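PDB 4BZP: bifunctional enzyme cysn/cysc from Mycobacterium tuberculosis, which catalyses the ATP-dependent 3'-phosphorylation of adenylyl sulfate (APS kinase activity), a step in sulfate assimilation. Local coordinates for residues Gly12-Gly17 and Gly125-Ala130; Met23-Lys28 and Leu79-Ala84; Asp105-Phe110 and Ile169-Ser174; Leu153-Asp158 and Asp162-Glu167. All blocks are in the same frame, centred on the assembly; numbering follows the deposited sequence.

Contact 1: Gly12-Gly17 and Gly125-Ala130. With ADP (adenosine-5'-diphosphate), chain C.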
loop_
_atom_site.group_PDB
_atom_site.type_symbol
_atom_site.label_atom_id
_atom_site.label_comp_id
_atom_site.label_asym_id
_atom_site.label_seq_id
_atom_site.Cartn_x
_atom_site.Cartn_y
_atom_site.Cartn_z
ATOM N N GLY A 12 10.504 -11.802 15.447
ATOM C CA GLY A 12 11.713 -12.221 16.130
ATOM C C GLY A 12 12.650 -11.063 16.348
ATOM O O GLY A 12 12.535 -10.008 15.708
ATOM N N LEU A 13 13.653 -11.298 17.183
ATOM C CA LEU A 13 14.621 -10.324 17.499
ATOM C C LEU A 13 15.383 -9.796 16.292
ATOM O O LEU A 13 15.516 -10.467 15.272
ATOM C CB LEU A 13 15.632 -10.874 18.512
ATOM C CG LEU A 13 15.067 -11.286 19.853
ATOM C CD1 LEU A 13 16.165 -11.935 20.699
ATOM C CD2 LEU A 13 14.494 -10.119 20.626
ATOM N N SER A 14 15.922 -8.592 16.390
ATOM C CA SER A 14 16.870 -8.104 15.398
ATOM C C SER A 14 17.976 -9.137 15.196
ATOM O O SER A 14 18.539 -9.640 16.163
ATOM C CB SER A 14 17.501 -6.790 15.855
ATOM O OG SER A 14 18.345 -6.249 14.897
ATOM N N GLY A 15 18.238 -9.495 13.950
ATOM C CA GLY A 15 19.293 -10.447 13.611
ATOM C C GLY A 15 18.893 -11.900 13.756
ATOM O O GLY A 15 19.766 -12.757 13.605
ATOM N N SER A 16 17.627 -12.194 13.933
ATOM C CA SER A 16 17.176 -13.574 14.027
ATOM C C SER A 16 17.019 -14.288 12.717
ATOM O O SER A 16 16.944 -15.538 12.693
ATOM C CB SER A 16 15.886 -13.645 14.853
ATOM O OG SER A 16 14.825 -12.921 14.257
ATOM N N GLY A 17 17.025 -13.523 11.627
ATOM C CA GLY A 17 16.989 -14.103 10.289
ATOM C C GLY A 17 15.764 -13.807 9.469
ATOM O O GLY A 17 15.576 -14.413 8.421
ATOM N N GLY A 125 25.408 -3.929 12.873
ATOM C CA GLY A 125 25.996 -3.201 13.992
ATOM C C GLY A 125 25.005 -2.531 14.906
ATOM O O GLY A 125 25.379 -1.695 15.722
ATOM N N LEU A 126 23.729 -2.874 14.844
ATOM C CA LEU A 126 22.700 -2.292 15.695
ATOM C C LEU A 126 22.892 -2.724 17.141
ATOM O O LEU A 126 22.664 -1.922 18.062
ATOM C CB LEU A 126 21.302 -2.758 15.216
ATOM C CG LEU A 126 20.956 -2.237 13.824
ATOM C CD1 LEU A 126 19.615 -2.869 13.434
ATOM C CD2 LEU A 126 20.889 -0.712 13.757
ATOM N N TYR A 127 23.293 -3.963 17.416
ATOM C CA TYR A 127 23.561 -4.397 18.811
ATOM C C TYR A 127 24.733 -3.595 19.330
ATOM O O TYR A 127 24.691 -3.166 20.490
ATOM C CB TYR A 127 23.835 -5.901 18.950
ATOM C CG TYR A 127 22.566 -6.723 18.869
ATOM C CD1 TYR A 127 22.110 -7.165 17.655
ATOM C CD2 TYR A 127 21.863 -7.070 20.005
ATOM C CE1 TYR A 127 20.922 -7.921 17.576
ATOM C CE2 TYR A 127 20.709 -7.789 19.969
ATOM C CZ TYR A 127 20.227 -8.228 18.737
ATOM O OH TYR A 127 19.023 -8.902 18.697
ATOM N N ALA A 128 25.791 -3.404 18.533
ATOM C CA ALA A 128 26.943 -2.601 19.027
ATOM C C ALA A 128 26.479 -1.188 19.363
ATOM O O ALA A 128 26.905 -0.642 20.393
ATOM C CB ALA A 128 28.048 -2.588 17.997
ATOM N N LYS A 129 25.616 -0.581 18.551
ATOM C CA LYS A 129 25.095 0.752 18.894
ATOM C C LYS A 129 24.285 0.678 20.190
ATOM O O LYS A 129 24.404 1.597 21.089
ATOM C CB LYS A 129 24.234 1.314 17.797
ATOM C CG LYS A 129 24.960 1.988 16.698
ATOM C CD LYS A 129 24.008 2.845 15.887
ATOM C CE LYS A 129 24.642 3.478 14.686
ATOM N NZ LYS A 129 23.848 4.689 14.345
ATOM N N ALA A 130 23.429 -0.308 20.365
ATOM C CA ALA A 130 22.593 -0.405 21.564
ATOM C C ALA A 130 23.459 -0.522 22.795
ATOM O O ALA A 130 23.186 0.126 23.837
ATOM C CB ALA A 130 21.641 -1.592 21.455
HETATM P PB ADP C . 16.600 -9.920 10.844
HETATM O O1B ADP C . 17.078 -8.641 11.607
HETATM O O2B ADP C . 15.670 -10.768 11.650
HETATM O O3B ADP C . 16.152 -9.597 9.458
HETATM P PA ADP C . 18.866 -11.138 9.453
HETATM O O1A ADP C . 19.526 -9.892 9.027
HETATM O O2A ADP C . 18.080 -11.889 8.420
HETATM O O3A ADP C . 17.935 -10.817 10.696
HETATM O "O5'" ADP C . 19.870 -12.207 10.124
HETATM C "C5'" ADP C . 21.021 -11.759 10.800
HETATM C "C4'" ADP C . 22.214 -12.440 10.118
HETATM O "O4'" ADP C . 22.308 -13.757 10.626
HETATM C "C3'" ADP C . 22.236 -12.526 8.585
HETATM O "O3'" ADP C . 23.224 -11.652 8.090
HETATM C "C2'" ADP C . 22.729 -13.902 8.318
HETATM O "O2'" ADP C . 24.094 -13.779 7.829
HETATM C "C1'" ADP C . 22.737 -14.646 9.616
HETATM N N9 ADP C . 21.762 -15.749 9.609
HETATM C C8 ADP C . 20.408 -15.582 9.669
HETATM N N7 ADP C . 19.743 -16.750 9.652
HETATM C C5 ADP C . 20.730 -17.703 9.612
HETATM C C6 ADP C . 20.683 -19.142 9.548
HETATM N N6 ADP C . 19.522 -19.827 9.577
HETATM N N1 ADP C . 21.900 -19.740 9.480
HETATM C C2 ADP C . 23.042 -19.061 9.459
HETATM N N3 ADP C . 23.175 -17.709 9.480
HETATM C C4 ADP C . 22.009 -17.031 9.510
#
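The phenol ring of Tyr-127 meets Ser-14 with its edge: the carbonyl oxygen of Ser-14 lies in the ring plane, 3.3 Å from Tyr-127 CE1, and accepts a hydrogen bond from Tyr-127 OH at 2.7 Å. The hydroxyl reaches this oxygen at a C=O...O angle of 136°, slightly tilted from the carbonyl plane. Elsewhere the ring packs edge-to-face with Phe-138 and touches side chains of helix 115-121. Ser-14 OG, turned anti to its own amide nitrogen (chi1 -176°), rests 3.9 Å from Leu-126 CD1. Residues 12-17 form most of the P-loop (Walker A) between strand 6-11 and helix 18-31, and the tyrosine bonds to a carbonyl of the loop that holds ADP. Within the loop, Ser-16 N closes a type II turn on Leu-13 O, which also accepts from Ser-16 OG (2.7 Å). On the nucleotide side Gly-15 N donates to ADP O1B at 2.8 Å, nearly straight at 163°, whereas the single N-H of Gly-17 is shared between ADP O2B (3.1 Å) and O3A (3.0 Å).

Contact 2: Met23-Lys28 and Leu79-Ala84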
loop_
_atom_site.group_PDB
_atom_site.type_symbol
_atom_site.label_atom_id
_atom_site.label_comp_id
_atom_site.label_asym_id
_atom_site.label_seq_id
_atom_site.Cartn_x
_atom_site.Cartn_y
_atom_site.Cartn_z
ATOM N N MET A 23 13.810 -12.860 2.006
ATOM C CA MET A 23 14.425 -12.572 0.705
ATOM C C MET A 23 14.654 -13.853 -0.086
ATOM O O MET A 23 14.486 -13.846 -1.291
ATOM C CB MET A 23 15.730 -11.789 0.868
ATOM C CG MET A 23 15.521 -10.398 1.468
ATOM S SD MET A 23 14.689 -9.295 0.327
ATOM C CE MET A 23 15.877 -8.920 -0.950
ATOM N N LEU A 24 15.069 -14.928 0.587
ATOM C CA LEU A 24 15.333 -16.168 -0.116
ATOM C C LEU A 24 14.044 -16.834 -0.538
ATOM O O LEU A 24 13.932 -17.379 -1.636
ATOM C CB LEU A 24 16.199 -17.109 0.710
ATOM C CG LEU A 24 16.558 -18.413 -0.039
ATOM C CD1 LEU A 24 17.174 -18.194 -1.403
ATOM C CD2 LEU A 24 17.525 -19.192 0.814
ATOM N N VAL A 25 13.008 -16.784 0.280
ATOM C CA VAL A 25 11.700 -17.260 -0.141
ATOM C C VAL A 25 11.219 -16.474 -1.353
ATOM O O VAL A 25 10.733 -17.067 -2.316
ATOM C CB VAL A 25 10.650 -17.173 0.995
ATOM C CG1 VAL A 25 9.248 -17.466 0.500
ATOM C CG2 VAL A 25 10.986 -18.091 2.142
ATOM N N GLU A 26 11.391 -15.169 -1.333
ATOM C CA GLU A 26 10.984 -14.370 -2.499
ATOM C C GLU A 26 11.703 -14.865 -3.740
ATOM O O GLU A 26 11.042 -15.036 -4.767
ATOM C CB GLU A 26 11.296 -12.902 -2.224
ATOM C CG GLU A 26 10.800 -11.959 -3.342
ATOM C CD GLU A 26 11.299 -10.522 -3.224
ATOM O OE1 GLU A 26 12.491 -10.277 -2.901
ATOM O OE2 GLU A 26 10.449 -9.609 -3.308
ATOM N N ARG A 27 13.011 -15.055 -3.671
ATOM C CA ARG A 27 13.774 -15.510 -4.841
ATOM C C ARG A 27 13.293 -16.869 -5.289
ATOM O O ARG A 27 13.120 -17.101 -6.512
ATOM C CB ARG A 27 15.268 -15.515 -4.540
ATOM C CG ARG A 27 15.859 -14.116 -4.378
ATOM C CD ARG A 27 17.375 -13.982 -4.361
ATOM N NE ARG A 27 17.949 -14.583 -3.163
ATOM C CZ ARG A 27 18.114 -13.936 -2.009
ATOM N NH1 ARG A 27 17.748 -12.668 -1.905
ATOM N NH2 ARG A 27 18.616 -14.554 -0.988
ATOM N N LYS A 28 13.136 -17.802 -4.351
ATOM C CA LYS A 28 12.697 -19.166 -4.716
ATOM C C LYS A 28 11.370 -19.134 -5.432
ATOM O O LYS A 28 11.162 -19.860 -6.425
ATOM C CB LYS A 28 12.619 -20.087 -3.499
ATOM C CG LYS A 28 13.959 -20.563 -2.954
ATOM C CD LYS A 28 13.740 -21.392 -1.729
ATOM C CE LYS A 28 15.001 -21.868 -1.048
ATOM N NZ LYS A 28 15.681 -22.875 -1.934
ATOM N N LEU A 79 2.305 -13.046 -2.961
ATOM C CA LEU A 79 2.718 -13.707 -1.753
ATOM C C LEU A 79 3.585 -12.699 -1.030
ATOM O O LEU A 79 4.679 -12.389 -1.470
ATOM C CB LEU A 79 3.465 -15.002 -2.058
ATOM C CG LEU A 79 3.791 -15.914 -0.863
ATOM C CD1 LEU A 79 4.891 -15.369 0.012
ATOM C CD2 LEU A 79 2.553 -16.216 -0.045
ATOM N N VAL A 80 3.062 -12.155 0.063
ATOM C CA VAL A 80 3.689 -11.040 0.785
ATOM C C VAL A 80 4.503 -11.564 1.967
ATOM O O VAL A 80 3.995 -12.379 2.724
ATOM C CB VAL A 80 2.660 -10.025 1.282
ATOM C CG1 VAL A 80 3.317 -8.788 1.901
ATOM C CG2 VAL A 80 1.755 -9.573 0.123
ATOM N N LEU A 81 5.717 -11.099 2.103
ATOM C CA LEU A 81 6.645 -11.536 3.160
ATOM C C LEU A 81 7.003 -10.320 3.961
ATOM O O LEU A 81 7.544 -9.338 3.386
ATOM C CB LEU A 81 7.876 -12.136 2.521
ATOM C CG LEU A 81 7.562 -13.360 1.660
ATOM C CD1 LEU A 81 8.444 -13.489 0.439
ATOM C CD2 LEU A 81 7.671 -14.622 2.501
ATOM N N VAL A 82 6.698 -10.306 5.256
ATOM C CA VAL A 82 6.874 -9.103 6.099
ATOM C C VAL A 82 7.864 -9.418 7.192
ATOM O O VAL A 82 7.525 -10.076 8.199
ATOM C CB VAL A 82 5.550 -8.687 6.715
ATOM C CG1 VAL A 82 5.729 -7.386 7.508
ATOM C CG2 VAL A 82 4.490 -8.528 5.653
ATOM N N PRO A 83 9.119 -8.934 7.038
ATOM C CA PRO A 83 10.137 -9.242 8.036
ATOM C C PRO A 83 10.315 -8.227 9.145
ATOM O O PRO A 83 11.494 -7.880 9.482
ATOM C CB PRO A 83 11.390 -9.309 7.191
ATOM C CG PRO A 83 11.171 -8.292 6.135
ATOM C CD PRO A 83 9.717 -8.393 5.801
ATOM N N ALA A 84 9.256 -7.949 9.866
ATOM C CA ALA A 84 9.301 -6.975 10.969
ATOM C C ALA A 84 9.511 -7.674 12.293
ATOM O O ALA A 84 9.139 -8.840 12.478
ATOM C CB ALA A 84 8.038 -6.143 10.980
#
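Glu-26, one of the two helix residues that meet Leu-81, has its carboxylate oxygen OE2 held by the backbone N-H of Val-38 on the edge strand 36-38. Its CG stands anti to the backbone N (chi1 -175°) and the chain beyond is extended, which carries the acid along the helix flank to that strand while CB stays over Leu-81, 3.9 Å from its CD1. The contact between Met-23 to Lys-28 and Leu-79 to Ala-84 is otherwise van der Waals packing. Leu-81 rises from the strand toward the helix and divides its two methyls: CD2 meets Val-25 CG1 at 3.8 Å, while CD1 lies against the helix backbone, 3.8 Å from Glu-26 N. Val-25 and Leu-81 cross obliquely, and the branch of the valine that does the touching is the one anti to its backbone N. In this P-loop fold the helix is 18-31, the one that follows the phosphate-binding loop, laid on a parallel sheet. Strand 79-82 runs in that sheet between 36-38 and 6-11, hydrogen-bonded to both; Leu-81 also packs on Val-8, Val-38 and Ala-22, and Ala-165 of helix 161-173 packs on Val-25.

Contact 3: Asp105-Phe110 and Ile169-Ser174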
loop_
_atom_site.group_PDB
_atom_site.type_symbol
_atom_site.label_atom_id
_atom_site.label_comp_id
_atom_site.label_asym_id
_atom_site.label_seq_id
_atom_site.Cartn_x
_atom_site.Cartn_y
_atom_site.Cartn_z
ATOM N N ASP A 105 -5.254 -15.354 3.776
ATOM C CA ASP A 105 -4.454 -16.260 4.605
ATOM C C ASP A 105 -3.251 -15.526 5.204
ATOM O O ASP A 105 -2.586 -14.730 4.543
ATOM C CB ASP A 105 -3.914 -17.410 3.771
ATOM C CG ASP A 105 -4.949 -18.462 3.427
ATOM O OD1 ASP A 105 -6.113 -18.413 3.856
ATOM O OD2 ASP A 105 -4.513 -19.379 2.712
ATOM N N PHE A 106 -2.966 -15.821 6.468
ATOM C CA PHE A 106 -1.935 -15.172 7.241
ATOM C C PHE A 106 -1.203 -16.216 8.040
ATOM O O PHE A 106 -1.837 -17.059 8.709
ATOM C CB PHE A 106 -2.599 -14.150 8.184
ATOM C CG PHE A 106 -1.672 -13.396 9.126
ATOM C CD1 PHE A 106 -1.308 -13.923 10.363
ATOM C CD2 PHE A 106 -1.210 -12.145 8.781
ATOM C CE1 PHE A 106 -0.465 -13.236 11.194
ATOM C CE2 PHE A 106 -0.410 -11.420 9.660
ATOM C CZ PHE A 106 -0.052 -11.956 10.868
ATOM N N PHE A 107 0.120 -16.156 8.005
ATOM C CA PHE A 107 0.966 -17.080 8.752
ATOM C C PHE A 107 1.922 -16.296 9.617
ATOM O O PHE A 107 2.656 -15.458 9.123
ATOM C CB PHE A 107 1.728 -17.979 7.801
ATOM C CG PHE A 107 0.874 -18.725 6.843
ATOM C CD1 PHE A 107 0.357 -19.938 7.184
ATOM C CD2 PHE A 107 0.587 -18.180 5.594
ATOM C CE1 PHE A 107 -0.439 -20.641 6.278
ATOM C CE2 PHE A 107 -0.220 -18.866 4.700
ATOM C CZ PHE A 107 -0.722 -20.089 5.053
ATOM N N GLU A 108 1.947 -16.603 10.904
ATOM C CA GLU A 108 2.869 -16.028 11.891
ATOM C C GLU A 108 4.078 -16.956 11.938
ATOM O O GLU A 108 3.952 -18.119 12.384
ATOM C CB GLU A 108 2.236 -15.840 13.307
ATOM C CG GLU A 108 3.220 -15.185 14.314
ATOM C CD GLU A 108 2.848 -15.258 15.784
ATOM O OE1 GLU A 108 2.609 -16.364 16.213
ATOM O OE2 GLU A 108 2.806 -14.241 16.517
ATOM N N VAL A 109 5.224 -16.476 11.526
ATOM C CA VAL A 109 6.455 -17.255 11.475
ATOM C C VAL A 109 7.434 -16.670 12.456
ATOM O O VAL A 109 7.842 -15.498 12.365
ATOM C CB VAL A 109 7.034 -17.297 10.084
ATOM C CG1 VAL A 109 8.365 -18.033 10.115
ATOM C CG2 VAL A 109 6.053 -17.959 9.118
ATOM N N PHE A 110 7.798 -17.430 13.496
ATOM C CA PHE A 110 8.698 -16.996 14.547
ATOM C C PHE A 110 10.129 -17.430 14.289
ATOM O O PHE A 110 10.400 -18.639 14.253
ATOM C CB PHE A 110 8.188 -17.577 15.854
ATOM C CG PHE A 110 9.004 -17.255 17.087
ATOM C CD1 PHE A 110 9.791 -16.138 17.204
ATOM C CD2 PHE A 110 8.911 -18.114 18.193
ATOM C CE1 PHE A 110 10.517 -15.916 18.348
ATOM C CE2 PHE A 110 9.604 -17.850 19.379
ATOM C CZ PHE A 110 10.408 -16.746 19.437
ATOM N N ILE A 169 8.014 -22.265 2.474
ATOM C CA ILE A 169 7.293 -22.656 1.252
ATOM C C ILE A 169 6.443 -23.895 1.517
ATOM O O ILE A 169 5.287 -23.929 1.113
ATOM C CB ILE A 169 8.311 -22.824 0.138
ATOM C CG1 ILE A 169 8.839 -21.450 -0.254
ATOM C CG2 ILE A 169 7.679 -23.517 -1.072
ATOM C CD1 ILE A 169 9.985 -21.471 -1.197
ATOM N N ASP A 170 6.953 -24.834 2.297
ATOM C CA ASP A 170 6.179 -26.057 2.637
ATOM C C ASP A 170 4.910 -25.641 3.388
ATOM O O ASP A 170 3.804 -26.162 3.164
ATOM C CB ASP A 170 6.988 -27.052 3.471
ATOM C CG ASP A 170 8.130 -27.769 2.677
ATOM O OD1 ASP A 170 8.129 -27.672 1.463
ATOM O OD2 ASP A 170 8.991 -28.318 3.365
ATOM N N LEU A 171 5.035 -24.677 4.295
ATOM C CA LEU A 171 3.866 -24.197 5.061
ATOM C C LEU A 171 2.821 -23.637 4.131
ATOM O O LEU A 171 1.605 -23.911 4.289
ATOM C CB LEU A 171 4.307 -23.117 6.056
ATOM C CG LEU A 171 3.210 -22.443 6.924
ATOM C CD1 LEU A 171 2.498 -23.409 7.863
ATOM C CD2 LEU A 171 3.821 -21.252 7.662
ATOM N N LEU A 172 3.274 -22.851 3.162
ATOM C CA LEU A 172 2.393 -22.196 2.189
ATOM C C LEU A 172 1.674 -23.188 1.362
ATOM O O LEU A 172 0.518 -22.954 0.981
ATOM C CB LEU A 172 3.162 -21.244 1.272
ATOM C CG LEU A 172 3.708 -20.037 1.992
ATOM C CD1 LEU A 172 4.660 -19.229 1.110
ATOM C CD2 LEU A 172 2.591 -19.147 2.534
ATOM N N GLU A 173 2.343 -24.299 1.095
ATOM C CA GLU A 173 1.768 -25.292 0.198
ATOM C C GLU A 173 0.959 -26.349 0.930
ATOM O O GLU A 173 0.330 -27.181 0.277
ATOM C CB GLU A 173 2.892 -25.908 -0.592
ATOM C CG GLU A 173 3.547 -24.955 -1.557
ATOM C CD GLU A 173 4.669 -25.655 -2.277
ATOM O OE1 GLU A 173 5.075 -26.725 -1.752
ATOM O OE2 GLU A 173 5.153 -25.140 -3.310
ATOM N N SER A 174 0.950 -26.324 2.260
ATOM C CA SER A 174 0.284 -27.333 3.103
ATOM C C SER A 174 -1.236 -27.149 3.126
ATOM O O SER A 174 -1.801 -26.107 2.770
ATOM C CB SER A 174 0.850 -27.326 4.538
ATOM O OG SER A 174 0.461 -26.181 5.309
ATOM O OXT SER A 174 -1.912 -28.115 3.529
#
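Phe-107 projects from strand 106-111 of the parallel sheet of the P-loop fold and meets Leu-171 and Leu-172 on the C-terminal helix 161-173. Strand residues 106-110 and helix residues 169-173 run roughly antiparallel, at 150°, their axes 10.5 Å apart at closest approach. Phe-107 CB already points at the helix, and two leucines of different conformation meet the ring from the same side of its plane. Leu-171 holds CG anti to its backbone N (chi1 178°) and passes alongside the phenylalanine in the opposite direction, laying CD2 3.7 Å from Phe-107 CD1. Leu-172 has CG anti to its carbonyl carbon (chi1 -68°) and crosses the ring aslant, CD2 3.6 Å from Phe-107 CE2, the ring carbon opposite CD1. Both methyls come in obliquely to the ring. Leu-171 CD2 also reaches Val-109 CG2 at 4.2 Å, spanning two inward-facing strand residues. At the chain terminus, Leu-171 O accepts from Ser-174 N at 3.2 Å and from Ser-174 OG at 2.7 Å, both donors coming from the same face of the carbonyl plane.

Contact 4: Leu153-Asp158 and Asp162-Glu167. With EDO (1,2-ethanediol), chain G; EDO (1,2-ethanediol), chain D.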
loop_
_atom_site.group_PDB
_atom_site.type_symbol
_atom_site.label_atom_id
_atom_site.label_comp_id
_atom_site.label_asym_id
_atom_site.label_seq_id
_atom_site.Cartn_x
_atom_site.Cartn_y
_atom_site.Cartn_z
ATOM N N LEU A 153 4.677 -21.430 12.421
ATOM C CA LEU A 153 5.927 -22.079 12.138
ATOM C C LEU A 153 6.987 -21.442 13.002
ATOM O O LEU A 153 7.036 -20.218 13.169
ATOM C CB LEU A 153 6.278 -21.886 10.665
ATOM C CG LEU A 153 7.608 -22.461 10.178
ATOM C CD1 LEU A 153 7.647 -23.984 10.335
ATOM C CD2 LEU A 153 7.834 -22.053 8.738
ATOM N N ARG A 154 7.861 -22.236 13.582
ATOM C CA ARG A 154 8.971 -21.769 14.383
ATOM C C ARG A 154 10.236 -22.152 13.647
ATOM O O ARG A 154 10.486 -23.332 13.406
ATOM C CB ARG A 154 8.924 -22.422 15.778
ATOM C CG ARG A 154 10.042 -21.961 16.725
ATOM C CD ARG A 154 10.065 -22.655 18.097
ATOM N NE ARG A 154 8.718 -22.793 18.616
ATOM C CZ ARG A 154 8.223 -21.974 19.539
ATOM N NH1 ARG A 154 8.973 -21.012 20.035
ATOM N NH2 ARG A 154 6.993 -22.144 19.954
ATOM N N LEU A 155 11.047 -21.182 13.238
ATOM C CA LEU A 155 12.324 -21.374 12.557
ATOM C C LEU A 155 13.439 -21.321 13.568
ATOM O O LEU A 155 13.455 -20.422 14.404
ATOM C CB LEU A 155 12.544 -20.322 11.500
ATOM C CG LEU A 155 11.499 -20.282 10.367
ATOM C CD1 LEU A 155 11.750 -19.143 9.389
ATOM C CD2 LEU A 155 11.454 -21.616 9.616
ATOM N N THR A 156 14.387 -22.248 13.500
ATOM C CA THR A 156 15.406 -22.373 14.493
ATOM C C THR A 156 16.808 -22.290 13.845
ATOM O O THR A 156 17.006 -22.721 12.704
ATOM C CB THR A 156 15.227 -23.683 15.291
ATOM O OG1 THR A 156 15.239 -24.743 14.386
ATOM C CG2 THR A 156 13.950 -23.645 16.052
ATOM N N PRO A 157 17.809 -21.819 14.596
ATOM C CA PRO A 157 19.112 -21.455 14.018
ATOM C C PRO A 157 19.987 -22.634 13.610
ATOM O O PRO A 157 20.975 -22.447 12.962
ATOM C CB PRO A 157 19.733 -20.562 15.129
ATOM C CG PRO A 157 19.079 -20.946 16.365
ATOM C CD PRO A 157 17.661 -21.284 15.966
ATOM N N ASP A 158 19.613 -23.856 14.007
ATOM C CA ASP A 158 20.306 -25.055 13.532
ATOM C C ASP A 158 20.074 -25.343 12.046
ATOM O O ASP A 158 20.822 -26.094 11.450
ATOM C CB ASP A 158 19.918 -26.293 14.379
ATOM C CG ASP A 158 18.445 -26.580 14.354
ATOM O OD1 ASP A 158 17.696 -25.728 14.886
ATOM O OD2 ASP A 158 18.005 -27.601 13.782
ATOM N N ASP A 162 18.533 -21.473 3.662
ATOM C CA ASP A 162 17.893 -22.251 2.604
ATOM C C ASP A 162 16.841 -23.270 3.145
ATOM O O ASP A 162 15.760 -23.371 2.600
ATOM C CB ASP A 162 18.938 -22.972 1.749
ATOM C CG ASP A 162 18.320 -23.651 0.552
ATOM O OD1 ASP A 162 17.976 -22.906 -0.390
ATOM O OD2 ASP A 162 18.185 -24.902 0.566
ATOM N N GLU A 163 17.217 -23.957 4.193
ATOM C CA GLU A 163 16.324 -24.938 4.823
ATOM C C GLU A 163 15.114 -24.251 5.387
ATOM O O GLU A 163 13.982 -24.710 5.242
ATOM C CB GLU A 163 17.060 -25.744 5.879
ATOM C CG GLU A 163 18.065 -26.726 5.231
ATOM C CD GLU A 163 19.130 -27.229 6.154
ATOM O OE1 GLU A 163 19.321 -26.792 7.314
ATOM O OE2 GLU A 163 19.866 -28.144 5.644
ATOM N N GLN A 164 15.339 -23.129 6.074
ATOM C CA GLN A 164 14.220 -22.360 6.654
ATOM C C GLN A 164 13.287 -21.808 5.581
ATOM O O GLN A 164 12.087 -21.812 5.727
ATOM C CB GLN A 164 14.766 -21.209 7.474
ATOM C CG GLN A 164 15.484 -21.655 8.711
ATOM C CD GLN A 164 15.903 -20.491 9.596
ATOM O OE1 GLN A 164 15.459 -19.326 9.435
ATOM N NE2 GLN A 164 16.763 -20.789 10.530
ATOM N N ALA A 165 13.848 -21.326 4.490
ATOM C CA ALA A 165 13.059 -20.820 3.363
ATOM C C ALA A 165 12.179 -21.933 2.809
ATOM O O ALA A 165 10.997 -21.689 2.504
ATOM C CB ALA A 165 13.951 -20.244 2.267
ATOM N N GLN A 166 12.754 -23.143 2.649
ATOM C CA GLN A 166 11.938 -24.236 2.188
ATOM C C GLN A 166 10.842 -24.606 3.180
ATOM O O GLN A 166 9.723 -24.955 2.782
ATOM C CB GLN A 166 12.838 -25.413 1.852
ATOM C CG GLN A 166 12.038 -26.569 1.229
ATOM C CD GLN A 166 11.405 -26.183 -0.094
ATOM O OE1 GLN A 166 12.070 -25.618 -0.974
ATOM N NE2 GLN A 166 10.104 -26.383 -0.223
ATOM N N GLU A 167 11.102 -24.479 4.480
ATOM C CA GLU A 167 10.054 -24.735 5.459
ATOM C C GLU A 167 8.894 -23.765 5.306
ATOM O O GLU A 167 7.734 -24.139 5.486
ATOM C CB GLU A 167 10.555 -24.655 6.871
ATOM C CG GLU A 167 11.494 -25.738 7.298
ATOM C CD GLU A 167 11.759 -25.570 8.759
ATOM O OE1 GLU A 167 10.798 -25.726 9.538
ATOM O OE2 GLU A 167 12.901 -25.215 9.097
HETATM C C1 EDO G . 6.416 -25.116 14.990
HETATM O O1 EDO G . 7.061 -25.030 13.743
HETATM C C2 EDO G . 4.975 -24.692 14.961
HETATM O O2 EDO G . 4.958 -23.338 15.348
HETATM C C1 EDO D . 18.358 -26.201 -4.221
HETATM O O1 EDO D . 17.182 -25.623 -4.776
HETATM C C2 EDO D . 18.732 -25.353 -3.028
HETATM O O2 EDO D . 17.730 -25.606 -2.009
HETATM O O HOH W 1 10.798 -25.660 12.028
HETATM O O HOH W 2 13.725 -24.167 11.366
HETATM O O HOH W 3 21.734 -27.021 8.423
#
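Leu-155 faces Gln-164 across the short loop that joins the edge strand 153-155, in the parallel sheet of the P-loop kinase fold, to the C-terminal helix 161-173; strand 153-155 and helix residues 162-167 run almost antiparallel, at 176°. In the conformer described, Gln-164 lies aslant the leucine, with OE1 3.7 Å from Leu-155 CB and its CB beside the leucine methyls. Extended beyond CG, the side chain takes its amide past the strand end, placing Gln-164 NE2 2.9 Å from Thr-156 O, and it also touches ADP. Glu-167, also in one of two deposited conformers, slides past Leu-155 in the opposite sense. Its carboxylate spans two leucines: OE1 is 3.7 Å from Leu-153 CD1 and OE2 is 3.9 Å from Leu-155 CD2. Waters connect these oxygens to the strand backbone: one joins OE1 to Arg-154 O, and another donates a hydrogen bond to OE2 and accepts one from Thr-156 N at 2.9 Å. Glu-163 OE1 accepts from Ser-160 N and, through a third water, is linked to Asp-158 O. Past the strand, Thr-156 OG1 donates to Asp-158 OD1 at 2.7 Å, meeting it on the syn side, 22° out of the carboxylate plane.

How the contacts relate
Contact 2 is the most buried of the four and almost wholly apolar; contacts 1, 3 and 4 are partly buried. Contacts 2, 3 and 4 set helices on one parallel sheet, and contacts 3 and 4 share helix 161-173, laid on the adjacent strands 106-111 and 153-155, where Phe-110 N and O pair with Leu-153 O and Leu-155 N. Ile-169 packs on Val-25, and a salt bridge from Lys-28 NZ to Asp-162 OD1 (2.8 Å) ties contact 2 to contact 4. Chemistry changes with place: methyls and one ring in contact 3, waters, carboxylates and one side-chain amide in contact 4, and phosphate-binding backbone N-H groups in contact 1, whose helix 126-131 stands apart from the sheet.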